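Local coordinates for protein glyceraldehyde-3-phosphate dehydrogenase (Sulfolobus solfataricus, PDB 1B7G) that oxidises and phosphorylates D-glyceraldehyde 3-phosphate in glycolysis, using NAD or, by marked preference, NADP as cofactor, at residues G30-S35 against E72-T77; K58-E61 against P66-G69; R135-N140 against V197-R202; L144-C149 against V304-I309. The protein carries 1 engineered substitution. One frame throughout, in Å; residues are numbered along the deposited sequence.

Interaction 1: residues G30-S35 against E72-T77; sequences GVAKTS and EDLIKT. Unlike the reference sequence in segment 72-77: Glu72 (reference Asp), Asp73 (reference Tyr). With SO4 (sulfate ion), chain E.
Leu74 carries the apolar part of this contact, reaching from helix 71-77 to the end of strand 26-32 with both methyls. CG stands anti to the backbone N (chi1 168°), which turns the fork to the strand. Leu74 CD1 lies 3.7 Å from Gly30 O, and Leu74 CD2 packs on the methyl of Ala32, 3.8 Å from Ala32 CB. At Gly30 a side chain would point at this same leucine, and the backbone angles there call for glycine. Such a helix laid over a parallel sheet is the Rossmann-type layering expected of a dinucleotide-binding domain, with Leu74 also touching Ala5 of the neighbouring strand 2-7. The helix and strand segments run at 141° to each other, their axes 9.0 Å apart.

The polar part lies past the strand end, where a sulfate, probably from the crystallisation liquor, is bound; Rossmann dehydrogenases read the adenosine ribose here, so in this NADP-preferring enzyme the ion probably marks the place of the 2'-phosphate. Ser35 N gives O1 a fairly straight bond of 2.8 Å (165°), Thr34 N bonds the same oxygen at 3.0 Å, and Ser35 OG reaches O4 at 2.6 Å. Lys33 runs alongside the anion, and its NZ adds a weak bond to O2. With a methionine in place of Lys33, the sulfate would probably lose the weak NZ bond and the positive charge this lysine brings.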
loop_
_atom_site.group_PDB
_atom_site.type_symbol
_atom_site.label_atom_id
_atom_site.label_comp_id
_atom_site.label_asym_id
_atom_site.label_seq_id
_atom_site.Cartn_x
_atom_site.Cartn_y
_atom_site.Cartn_z
ATOM N N GLY A 30 -22.445 7.397 -10.748
ATOM C CA GLY A 30 -21.483 6.917 -11.749
ATOM C C GLY A 30 -20.261 7.856 -11.702
ATOM O O GLY A 30 -20.261 8.810 -10.918
ATOM N N VAL A 31 -19.227 7.523 -12.461
ATOM C CA VAL A 31 -17.987 8.310 -12.462
ATOM C C VAL A 31 -17.601 8.659 -13.891
ATOM O O VAL A 31 -17.910 7.918 -14.822
ATOM C CB VAL A 31 -16.817 7.555 -11.804
ATOM C CG1 VAL A 31 -17.174 7.061 -10.414
ATOM C CG2 VAL A 31 -16.321 6.371 -12.619
ATOM N N ALA A 32 -16.870 9.766 -14.052
ATOM C CA ALA A 32 -16.479 10.205 -15.392
ATOM C C ALA A 32 -14.963 10.111 -15.577
ATOM O O ALA A 32 -14.183 10.467 -14.676
ATOM C CB ALA A 32 -17.012 11.597 -15.639
ATOM N N LYS A 33 -14.557 9.624 -16.747
ATOM C CA LYS A 33 -13.130 9.364 -17.010
ATOM C C LYS A 33 -12.809 9.438 -18.494
ATOM O O LYS A 33 -13.702 9.145 -19.301
ATOM C CB LYS A 33 -12.857 7.945 -16.503
ATOM C CG LYS A 33 -11.486 7.406 -16.839
ATOM C CD LYS A 33 -10.456 7.695 -15.776
ATOM C CE LYS A 33 -9.153 6.939 -16.055
ATOM N NZ LYS A 33 -8.071 7.401 -15.145
ATOM N N THR A 34 -11.604 9.837 -18.889
ATOM C CA THR A 34 -11.291 9.949 -20.306
ATOM C C THR A 34 -10.578 8.739 -20.890
ATOM O O THR A 34 -10.883 8.360 -22.034
ATOM C CB THR A 34 -10.465 11.211 -20.632
ATOM O OG1 THR A 34 -11.224 12.369 -20.292
ATOM C CG2 THR A 34 -10.164 11.273 -22.121
ATOM N N SER A 35 -9.658 8.120 -20.193
ATOM C CA SER A 35 -8.894 6.990 -20.669
ATOM C C SER A 35 -9.284 5.678 -19.997
ATOM O O SER A 35 -9.434 5.603 -18.784
ATOM C CB SER A 35 -7.385 7.192 -20.390
ATOM O OG SER A 35 -7.048 8.549 -20.571
ATOM N N GLU A 72 -22.167 15.011 -19.580
ATOM C CA GLU A 72 -23.406 15.741 -19.427
ATOM C C GLU A 72 -24.538 14.849 -18.930
ATOM O O GLU A 72 -25.345 15.261 -18.090
ATOM C CB GLU A 72 -23.839 16.408 -20.729
ATOM C CG GLU A 72 -23.061 17.669 -21.071
ATOM C CD GLU A 72 -21.690 17.371 -21.645
ATOM O OE1 GLU A 72 -21.365 16.185 -21.853
ATOM O OE2 GLU A 72 -20.944 18.350 -21.891
ATOM N N ASP A 73 -24.632 13.639 -19.468
ATOM C CA ASP A 73 -25.646 12.699 -19.012
ATOM C C ASP A 73 -25.506 12.474 -17.507
ATOM O O ASP A 73 -26.498 12.636 -16.774
ATOM C CB ASP A 73 -25.520 11.351 -19.723
ATOM C CG ASP A 73 -26.030 11.452 -21.167
ATOM O OD1 ASP A 73 -26.868 12.326 -21.425
ATOM O OD2 ASP A 73 -25.531 10.687 -21.995
ATOM N N LEU A 74 -24.274 12.141 -17.111
ATOM C CA LEU A 74 -23.942 11.850 -15.715
ATOM C C LEU A 74 -24.327 13.040 -14.858
ATOM O O LEU A 74 -24.983 12.909 -13.835
ATOM C CB LEU A 74 -22.445 11.519 -15.541
ATOM C CG LEU A 74 -21.912 11.472 -14.106
ATOM C CD1 LEU A 74 -22.580 10.374 -13.286
ATOM C CD2 LEU A 74 -20.393 11.259 -14.049
ATOM N N ILE A 75 -23.994 14.233 -15.376
ATOM C CA ILE A 75 -24.315 15.475 -14.705
ATOM C C ILE A 75 -25.810 15.649 -14.534
ATOM O O ILE A 75 -26.297 15.896 -13.423
ATOM C CB ILE A 75 -23.675 16.690 -15.441
ATOM C CG1 ILE A 75 -22.153 16.566 -15.363
ATOM C CG2 ILE A 75 -24.131 17.961 -14.724
ATOM C CD1 ILE A 75 -21.377 17.346 -16.398
ATOM N N LYS A 76 -26.559 15.476 -15.632
ATOM C CA LYS A 76 -28.011 15.594 -15.621
ATOM C C LYS A 76 -28.668 14.634 -14.638
ATOM O O LYS A 76 -29.584 15.014 -13.880
ATOM C CB LYS A 76 -28.583 15.399 -17.037
ATOM C CG LYS A 76 -28.496 16.579 -17.969
ATOM C CD LYS A 76 -28.796 16.315 -19.435
ATOM C CE LYS A 76 -27.563 16.169 -20.295
ATOM N NZ LYS A 76 -27.839 15.992 -21.748
ATOM N N THR A 77 -28.178 13.412 -14.557
ATOM C CA THR A 77 -28.694 12.402 -13.636
ATOM C C THR A 77 -28.392 12.637 -12.179
ATOM O O THR A 77 -29.117 12.148 -11.282
ATOM C CB THR A 77 -28.087 11.025 -14.025
ATOM O OG1 THR A 77 -28.317 10.817 -15.410
ATOM C CG2 THR A 77 -28.678 9.880 -13.228
HETATM S S SO4 E . -7.648 10.285 -17.792
HETATM O O1 SO4 E . -8.854 9.400 -17.781
HETATM O O2 SO4 E . -6.480 9.545 -17.199
HETATM O O3 SO4 E . -7.915 11.508 -16.976
HETATM O O4 SO4 E . -7.315 10.692 -19.193
#

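Interaction 2: residues K58-E61 against P66-G69; sequences KKFE and PVAG
Val67 enters the corner between Phe60 and Glu61 at the end of helix 57-61, and its side chain can be followed outward atom by atom. From the backbone, CB faces the helix and lies 3.7 Å from Glu61 OE2, a carbon-to-oxygen contact without hydrogen bonding. At CB the chain forks. CG1 takes the position anti to the backbone N (chi1 174°), which places CG2 beside that nitrogen and aims it into the corner. The tip of this second branch does most of the touching: Val67 CG2 is 3.5 Å from Phe60 CD1 and 4.1 Å from Phe60 CE1, approaching the ring obliquely at its CD1-CE1 bond. The same methyl also rests 3.6 Å from Glu61 CG, where the two side chains cross at about a right angle.

Only four residues separate the segments, so the loop after helix 57-61 folds back and Val67 packs on the helix's last residues. Phe60 is buried, and its ring also touches Ile50, Val52, Pro36 and Ala40, which ties the helix end to the edge strand 50-51 and helix 38-45 of the nucleotide-binding domain. Glu61 remains exposed at the border. Its extended chain lends methylene carbon to the apolar side while its carboxylate stays at the surface. The contact is therefore held by dispersion and the hydrophobic effect, with neither directional bonds nor charge pairing between the segments.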
loop_
_atom_site.group_PDB
_atom_site.type_symbol
_atom_site.label_atom_id
_atom_site.label_comp_id
_atom_site.label_asym_id
_atom_site.label_seq_id
_atom_site.Cartn_x
_atom_site.Cartn_y
_atom_site.Cartn_z
ATOM N N LYS A 58 -15.688 6.783 -28.493
ATOM C CA LYS A 58 -15.236 5.684 -29.352
ATOM C C LYS A 58 -13.874 5.137 -28.976
ATOM O O LYS A 58 -13.727 3.906 -28.852
ATOM C CB LYS A 58 -15.332 6.030 -30.831
ATOM C CG LYS A 58 -15.132 7.482 -31.197
ATOM C CD LYS A 58 -15.673 7.812 -32.584
ATOM C CE LYS A 58 -15.321 9.241 -32.974
ATOM N NZ LYS A 58 -16.357 9.873 -33.832
ATOM N N LYS A 59 -12.881 5.976 -28.686
ATOM C CA LYS A 59 -11.564 5.441 -28.296
ATOM C C LYS A 59 -11.686 4.672 -26.991
ATOM O O LYS A 59 -11.152 3.579 -26.831
ATOM C CB LYS A 59 -10.508 6.529 -28.198
ATOM C CG LYS A 59 -9.098 6.033 -27.910
ATOM C CD LYS A 59 -8.483 5.380 -29.137
ATOM C CE LYS A 59 -6.983 5.209 -28.989
ATOM N NZ LYS A 59 -6.281 5.214 -30.307
ATOM N N PHE A 60 -12.475 5.221 -26.055
ATOM C CA PHE A 60 -12.707 4.522 -24.795
ATOM C C PHE A 60 -13.320 3.151 -25.050
ATOM O O PHE A 60 -12.904 2.133 -24.492
ATOM C CB PHE A 60 -13.603 5.353 -23.878
ATOM C CG PHE A 60 -13.609 4.872 -22.454
ATOM C CD1 PHE A 60 -14.420 3.827 -22.066
ATOM C CD2 PHE A 60 -12.796 5.478 -21.497
ATOM C CE1 PHE A 60 -14.437 3.382 -20.758
ATOM C CE2 PHE A 60 -12.816 5.037 -20.193
ATOM C CZ PHE A 60 -13.628 3.987 -19.808
ATOM N N GLU A 61 -14.295 3.113 -25.963
ATOM C CA GLU A 61 -15.002 1.877 -26.268
ATOM C C GLU A 61 -14.172 0.841 -26.991
ATOM O O GLU A 61 -14.441 -0.367 -26.854
ATOM C CB GLU A 61 -16.317 2.190 -26.987
ATOM C CG GLU A 61 -17.330 2.860 -26.060
ATOM C CD GLU A 61 -18.717 2.945 -26.670
ATOM O OE1 GLU A 61 -18.801 3.055 -27.910
ATOM O OE2 GLU A 61 -19.709 2.913 -25.901
ATOM N N PRO A 66 -17.808 -0.854 -21.214
ATOM C CA PRO A 66 -19.002 -0.138 -21.605
ATOM C C PRO A 66 -19.031 1.270 -21.006
ATOM O O PRO A 66 -18.597 1.438 -19.879
ATOM C CB PRO A 66 -20.135 -0.985 -21.042
ATOM C CG PRO A 66 -19.523 -1.775 -19.936
ATOM C CD PRO A 66 -18.071 -1.978 -20.295
ATOM N N VAL A 67 -19.633 2.204 -21.703
ATOM C CA VAL A 67 -19.839 3.580 -21.386
ATOM C C VAL A 67 -21.321 3.903 -21.178
ATOM O O VAL A 67 -22.114 3.869 -22.126
ATOM C CB VAL A 67 -19.339 4.461 -22.552
ATOM C CG1 VAL A 67 -19.665 5.932 -22.315
ATOM C CG2 VAL A 67 -17.859 4.283 -22.793
ATOM N N ALA A 68 -21.696 4.365 -20.005
ATOM C CA ALA A 68 -23.076 4.641 -19.655
ATOM C C ALA A 68 -23.659 5.875 -20.289
ATOM O O ALA A 68 -24.888 5.986 -20.384
ATOM C CB ALA A 68 -23.202 4.671 -18.137
ATOM N N GLY A 69 -22.840 6.815 -20.756
ATOM C CA GLY A 69 -23.360 8.043 -21.353
ATOM C C GLY A 69 -22.260 9.108 -21.377
ATOM O O GLY A 69 -21.131 8.793 -21.027
#

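Interaction 3: residues R135-N140 against V197-R202; sequences RVVSCN and VNSVIR. With SO4 (sulfate ion), chain C.
Arg135, at the end of strand 133-136, meets Ser199 edge-on: the serine oxygen lies in the guanidinium plane, 3.3 Å from Arg135 NH2. The bond is weak and strongly bent (124°). Firmer partners are Ser118 OG for that nitrogen and Asp196 O for Ser199 OG, so the pair belongs to a wider polar network that also includes Glu110 O at Arg135 NH1.

Two residues on, Val137 brings the apolar element. Its CG1 touches Val200 CG2 at 4.0 Å, with Ser199 OG equally distant from Val137 CG1, and Leu145 packs against both valines.

Here the chain leaves the strand and starts helix 139-152. Ser138 is the N-cap; its OG, turned between the backbone N and carbonyl carbon (chi1 76°), bonds sulfate O4 at 2.8 Å, and the same side chain caps a backbone N just beyond Asn140. Cys139, the nucleophile by similarity to relatives, follows in the first turn. Asn140 grips the ion twice: its backbone N reaches O3 at 2.8 Å, and its ND2 reaches O2 at 2.9 Å in a nearly straight bond (168°). Asn140 OD1 accepts from His221 NE2, which helps fix the amide's rotation. A leucine in place of Asn140 would probably cost the anion one of these two grips and deprive His221 of its acceptor.

His193 and Arg166 also bond the sulfate, completing an anion pocket in the inorganic phosphate site. Backbone and side-chain donors at a helix start, joined by arginine and histidine, are chemistry suited to phosphate, and the sulfate probably mimics it.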
loop_
_atom_site.group_PDB
_atom_site.type_symbol
_atom_site.label_atom_id
_atom_site.label_comp_id
_atom_site.label_asym_id
_atom_site.label_seq_id
_atom_site.Cartn_x
_atom_site.Cartn_y
_atom_site.Cartn_z
ATOM N N ARG A 135 -15.475 25.079 -3.001
ATOM C CA ARG A 135 -14.133 24.603 -3.369
ATOM C C ARG A 135 -13.504 23.969 -2.143
ATOM O O ARG A 135 -13.373 24.641 -1.121
ATOM C CB ARG A 135 -13.198 25.725 -3.863
ATOM C CG ARG A 135 -11.837 25.116 -4.303
ATOM C CD ARG A 135 -10.871 26.273 -4.670
ATOM N NE ARG A 135 -10.596 27.076 -3.479
ATOM C CZ ARG A 135 -9.526 27.851 -3.330
ATOM N NH1 ARG A 135 -8.599 27.882 -4.278
ATOM N NH2 ARG A 135 -9.352 28.515 -2.202
ATOM N N VAL A 136 -13.320 22.654 -2.146
ATOM C CA VAL A 136 -12.622 22.033 -1.020
ATOM C C VAL A 136 -11.133 22.415 -1.199
ATOM O O VAL A 136 -10.576 22.123 -2.243
ATOM C CB VAL A 136 -12.765 20.513 -1.001
ATOM C CG1 VAL A 136 -11.775 19.894 -0.003
ATOM C CG2 VAL A 136 -14.213 20.069 -0.638
ATOM N N VAL A 137 -10.501 23.018 -0.207
ATOM C CA VAL A 137 -9.106 23.455 -0.350
ATOM C C VAL A 137 -8.172 22.267 -0.617
ATOM O O VAL A 137 -8.542 21.101 -0.462
ATOM C CB VAL A 137 -8.588 24.214 0.873
ATOM C CG1 VAL A 137 -8.937 25.708 0.751
ATOM C CG2 VAL A 137 -9.136 23.654 2.169
ATOM N N SER A 138 -6.931 22.584 -1.026
ATOM C CA SER A 138 -5.979 21.525 -1.381
ATOM C C SER A 138 -5.648 20.665 -0.197
ATOM O O SER A 138 -5.915 20.978 0.975
ATOM C CB SER A 138 -4.674 22.179 -1.947
ATOM O OG SER A 138 -3.954 22.709 -0.799
ATOM N N CYS A 139 -4.918 19.564 -0.436
ATOM C CA CYS A 139 -4.510 18.658 0.615
ATOM C C CYS A 139 -3.690 19.346 1.721
ATOM O O CYS A 139 -3.906 19.117 2.899
ATOM C CB CYS A 139 -3.601 17.551 -0.032
ATOM S SG CYS A 139 -4.460 16.705 -1.414
ATOM N N ASN A 140 -2.682 20.157 1.335
ATOM C CA ASN A 140 -1.872 20.771 2.407
ATOM C C ASN A 140 -2.606 21.953 3.010
ATOM O O ASN A 140 -2.433 22.218 4.196
ATOM C CB ASN A 140 -0.486 21.165 1.845
ATOM C CG ASN A 140 0.384 19.916 1.712
ATOM O OD1 ASN A 140 0.449 19.106 2.635
ATOM N ND2 ASN A 140 1.047 19.744 0.591
ATOM N N VAL A 197 -5.478 29.283 2.761
ATOM C CA VAL A 197 -5.949 29.280 4.150
ATOM C C VAL A 197 -6.861 30.497 4.405
ATOM O O VAL A 197 -7.917 30.441 5.095
ATOM C CB VAL A 197 -4.764 29.260 5.098
ATOM C CG1 VAL A 197 -5.074 29.632 6.554
ATOM C CG2 VAL A 197 -4.032 27.908 5.165
ATOM N N ASN A 198 -6.431 31.650 3.887
ATOM C CA ASN A 198 -7.156 32.901 4.017
ATOM C C ASN A 198 -8.484 32.920 3.260
ATOM O O ASN A 198 -9.361 33.745 3.543
ATOM C CB ASN A 198 -6.286 34.051 3.473
ATOM C CG ASN A 198 -5.310 34.599 4.503
ATOM O OD1 ASN A 198 -4.253 35.095 4.103
ATOM N ND2 ASN A 198 -5.667 34.570 5.758
ATOM N N SER A 199 -8.708 32.016 2.311
ATOM C CA SER A 199 -9.995 31.904 1.636
ATOM C C SER A 199 -11.024 31.272 2.592
ATOM O O SER A 199 -12.219 31.277 2.335
ATOM C CB SER A 199 -9.855 30.959 0.432
ATOM O OG SER A 199 -9.797 29.592 0.864
ATOM N N VAL A 200 -10.543 30.744 3.689
ATOM C CA VAL A 200 -11.258 30.033 4.727
ATOM C C VAL A 200 -11.254 30.806 6.032
ATOM O O VAL A 200 -12.300 31.120 6.597
ATOM C CB VAL A 200 -10.594 28.655 4.929
ATOM C CG1 VAL A 200 -11.135 27.871 6.113
ATOM C CG2 VAL A 200 -10.742 27.820 3.652
ATOM N N ILE A 201 -10.080 31.270 6.448
ATOM C CA ILE A 201 -9.941 32.148 7.616
ATOM C C ILE A 201 -9.422 33.496 7.116
ATOM O O ILE A 201 -8.211 33.712 6.977
ATOM C CB ILE A 201 -8.969 31.576 8.652
ATOM C CG1 ILE A 201 -9.323 30.132 8.988
ATOM C CG2 ILE A 201 -8.968 32.438 9.925
ATOM C CD1 ILE A 201 -8.407 29.488 10.018
ATOM N N ARG A 202 -10.326 34.420 6.860
ATOM C CA ARG A 202 -10.036 35.674 6.204
ATOM C C ARG A 202 -8.990 36.578 6.788
ATOM O O ARG A 202 -8.162 37.127 6.025
ATOM C CB ARG A 202 -11.348 36.480 6.029
ATOM C CG ARG A 202 -12.253 35.972 4.916
ATOM C CD ARG A 202 -11.472 35.564 3.701
ATOM N NE ARG A 202 -12.224 35.124 2.547
ATOM C CZ ARG A 202 -11.725 35.170 1.306
ATOM N NH1 ARG A 202 -10.496 35.628 1.103
ATOM N NH2 ARG A 202 -12.450 34.774 0.272
HETATM S S SO4 C . -0.921 21.329 -2.187
HETATM O O1 SO4 C . -0.784 20.817 -3.544
HETATM O O2 SO4 C . 0.507 21.517 -1.575
HETATM O O3 SO4 C . -1.634 20.501 -1.218
HETATM O O4 SO4 C . -1.574 22.644 -2.323
#

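Interaction 4: residues L144-C149 against V304-I309; sequences LLRTIC and VVPENI
Arg146 and Glu307 approach from opposite directions, each extending from its own helix to meet in the buried interface between them. The arginine is stretched from CG to NE and presents its guanidinium side-on. NE and NH2 both bond the same carboxylate oxygen, Glu307 OE2, which lies near the guanidinium plane. Arg146 NH2 to Glu307 OE2 is the shorter bond, 2.8 Å at 149°, and uses the anti lone pair, the one facing away from the other oxygen. Arg146 NE reaches Glu307 OE2 at 3.0 Å from above the carboxylate plane. The two flat groups are accordingly turned 42° apart instead of forming a coplanar two-oxygen pair.

Glu307 adopts this pose through a bend at chi2 (-58°), which swings the carboxylate round so that OE2 meets both nitrogens. Pro306, one residue earlier, adds a looser contact, its CG 4.0 Å from Arg146 NH2.

Glu307 OE2 also forms a salt bridge with Arg245, and OE1 accepts from Ala121 N, while Arg146 NH1 donates to the carbonyl oxygens of Pro276 and Arg245. Two arginines on one carboxylate would probably favour its ionised form.

Helix 139-152, which begins with Cys139, thus meets helix 304-315 through a salt bridge. On its other sides the former packs Leu144 and Ile148 on strand 157-167 and helix 193-198 and is tied covalently by the Cys149-Cys123 disulfide, while Val305 and Ile309 lay the latter on helix 11-21.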
loop_
_atom_site.group_PDB
_atom_site.type_symbol
_atom_site.label_atom_id
_atom_site.label_comp_id
_atom_site.label_asym_id
_atom_site.label_seq_id
_atom_site.Cartn_x
_atom_site.Cartn_y
_atom_site.Cartn_z
ATOM N N LEU A 144 -3.423 22.352 7.156
ATOM C CA LEU A 144 -3.150 23.591 7.931
ATOM C C LEU A 144 -4.440 24.097 8.620
ATOM O O LEU A 144 -4.421 24.473 9.778
ATOM C CB LEU A 144 -2.608 24.634 6.978
ATOM C CG LEU A 144 -1.119 24.629 6.567
ATOM C CD1 LEU A 144 -0.976 25.410 5.275
ATOM C CD2 LEU A 144 -0.257 25.252 7.663
ATOM N N LEU A 145 -5.578 24.096 7.915
ATOM C CA LEU A 145 -6.847 24.520 8.488
ATOM C C LEU A 145 -7.328 23.649 9.632
ATOM O O LEU A 145 -7.726 24.204 10.667
ATOM C CB LEU A 145 -7.946 24.608 7.410
ATOM C CG LEU A 145 -7.695 25.790 6.452
ATOM C CD1 LEU A 145 -8.575 25.679 5.222
ATOM C CD2 LEU A 145 -7.882 27.087 7.240
ATOM N N ARG A 146 -7.222 22.326 9.531
ATOM C CA ARG A 146 -7.640 21.476 10.630
ATOM C C ARG A 146 -6.795 21.791 11.876
ATOM O O ARG A 146 -7.313 21.732 12.969
ATOM C CB ARG A 146 -7.537 19.984 10.364
ATOM C CG ARG A 146 -8.396 19.532 9.148
ATOM C CD ARG A 146 -8.335 17.977 9.213
ATOM N NE ARG A 146 -9.103 17.424 8.089
ATOM C CZ ARG A 146 -8.808 16.247 7.525
ATOM N NH1 ARG A 146 -7.832 15.485 8.024
ATOM N NH2 ARG A 146 -9.548 15.856 6.502
ATOM N N THR A 147 -5.479 21.950 11.659
ATOM C CA THR A 147 -4.603 22.223 12.807
ATOM C C THR A 147 -4.908 23.607 13.387
ATOM O O THR A 147 -5.089 23.670 14.594
ATOM C CB THR A 147 -3.116 22.137 12.358
ATOM O OG1 THR A 147 -2.928 20.858 11.721
ATOM C CG2 THR A 147 -2.190 22.343 13.520
ATOM N N ILE A 148 -5.048 24.630 12.586
ATOM C CA ILE A 148 -5.329 25.996 13.054
ATOM C C ILE A 148 -6.715 26.127 13.700
ATOM O O ILE A 148 -6.849 26.664 14.814
ATOM C CB ILE A 148 -5.227 27.010 11.904
ATOM C CG1 ILE A 148 -3.856 27.114 11.236
ATOM C CG2 ILE A 148 -5.644 28.394 12.431
ATOM C CD1 ILE A 148 -3.899 27.854 9.904
ATOM N N CYS A 149 -7.771 25.609 13.078
ATOM C CA CYS A 149 -9.115 25.706 13.725
ATOM C C CYS A 149 -9.213 24.892 14.984
ATOM O O CYS A 149 -9.702 25.406 16.020
ATOM C CB CYS A 149 -10.223 25.425 12.733
ATOM S SG CYS A 149 -10.274 26.522 11.337
ATOM N N VAL A 304 -8.410 14.816 1.697
ATOM C CA VAL A 304 -9.604 15.561 1.327
ATOM C C VAL A 304 -10.844 14.694 1.116
ATOM O O VAL A 304 -11.925 15.265 0.876
ATOM C CB VAL A 304 -9.441 16.520 0.150
ATOM C CG1 VAL A 304 -8.389 17.588 0.456
ATOM C CG2 VAL A 304 -9.138 15.855 -1.181
ATOM N N VAL A 305 -10.733 13.393 1.148
ATOM C CA VAL A 305 -11.907 12.525 0.955
ATOM C C VAL A 305 -13.040 12.807 1.905
ATOM O O VAL A 305 -14.121 13.179 1.401
ATOM C CB VAL A 305 -11.446 11.052 0.935
ATOM C CG1 VAL A 305 -12.602 10.063 0.843
ATOM C CG2 VAL A 305 -10.542 10.910 -0.308
ATOM N N PRO A 306 -12.900 12.766 3.223
ATOM C CA PRO A 306 -13.950 13.090 4.154
ATOM C C PRO A 306 -14.454 14.511 3.990
ATOM O O PRO A 306 -15.687 14.749 4.059
ATOM C CB PRO A 306 -13.413 12.772 5.531
ATOM C CG PRO A 306 -11.919 12.844 5.355
ATOM C CD PRO A 306 -11.628 12.447 3.932
ATOM N N GLU A 307 -13.606 15.478 3.636
ATOM C CA GLU A 307 -13.978 16.839 3.377
ATOM C C GLU A 307 -14.964 16.958 2.217
ATOM O O GLU A 307 -15.935 17.714 2.287
ATOM C CB GLU A 307 -12.735 17.735 3.055
ATOM C CG GLU A 307 -11.670 17.676 4.146
ATOM C CD GLU A 307 -12.159 18.096 5.513
ATOM O OE1 GLU A 307 -13.085 18.932 5.542
ATOM O OE2 GLU A 307 -11.717 17.563 6.564
ATOM N N ASN A 308 -14.767 16.169 1.162
ATOM C CA ASN A 308 -15.681 16.214 0.022
ATOM C C ASN A 308 -17.062 15.653 0.425
ATOM O O ASN A 308 -18.095 16.170 -0.041
ATOM C CB ASN A 308 -15.113 15.454 -1.171
ATOM C CG ASN A 308 -14.222 16.262 -2.081
ATOM O OD1 ASN A 308 -14.692 16.923 -3.007
ATOM N ND2 ASN A 308 -12.920 16.226 -1.829
ATOM N N ILE A 309 -17.070 14.645 1.303
ATOM C CA ILE A 309 -18.358 14.112 1.770
ATOM C C ILE A 309 -19.130 15.155 2.565
ATOM O O ILE A 309 -20.326 15.442 2.304
ATOM C CB ILE A 309 -18.180 12.814 2.559
ATOM C CG1 ILE A 309 -17.520 11.718 1.734
ATOM C CG2 ILE A 309 -19.573 12.334 3.051
ATOM C CD1 ILE A 309 -18.140 11.466 0.366
#

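Along the chain, 58-61/66-69 falls between the two segments of interaction 1, and these two contacts, centres 11 Å apart, touch where Phe60 packs on the Thr34-Ser35 backbone. Both belong to one end of the nucleotide-binding domain. Interactions 3 and 4 come later, and their segments alternate in sequence; their centres are 9 Å apart, they share helix 139-152, and Leu145 touches Val137, Val200 and Ile201. Interactions 1 and 3 both reach the seven-stranded parallel sheet, through strands 26-32 and 133-136, with centres about 27 Å apart. One pair thus shapes an outer part of the nucleotide-binding domain, the other the helix junction beside the catalytic cysteine.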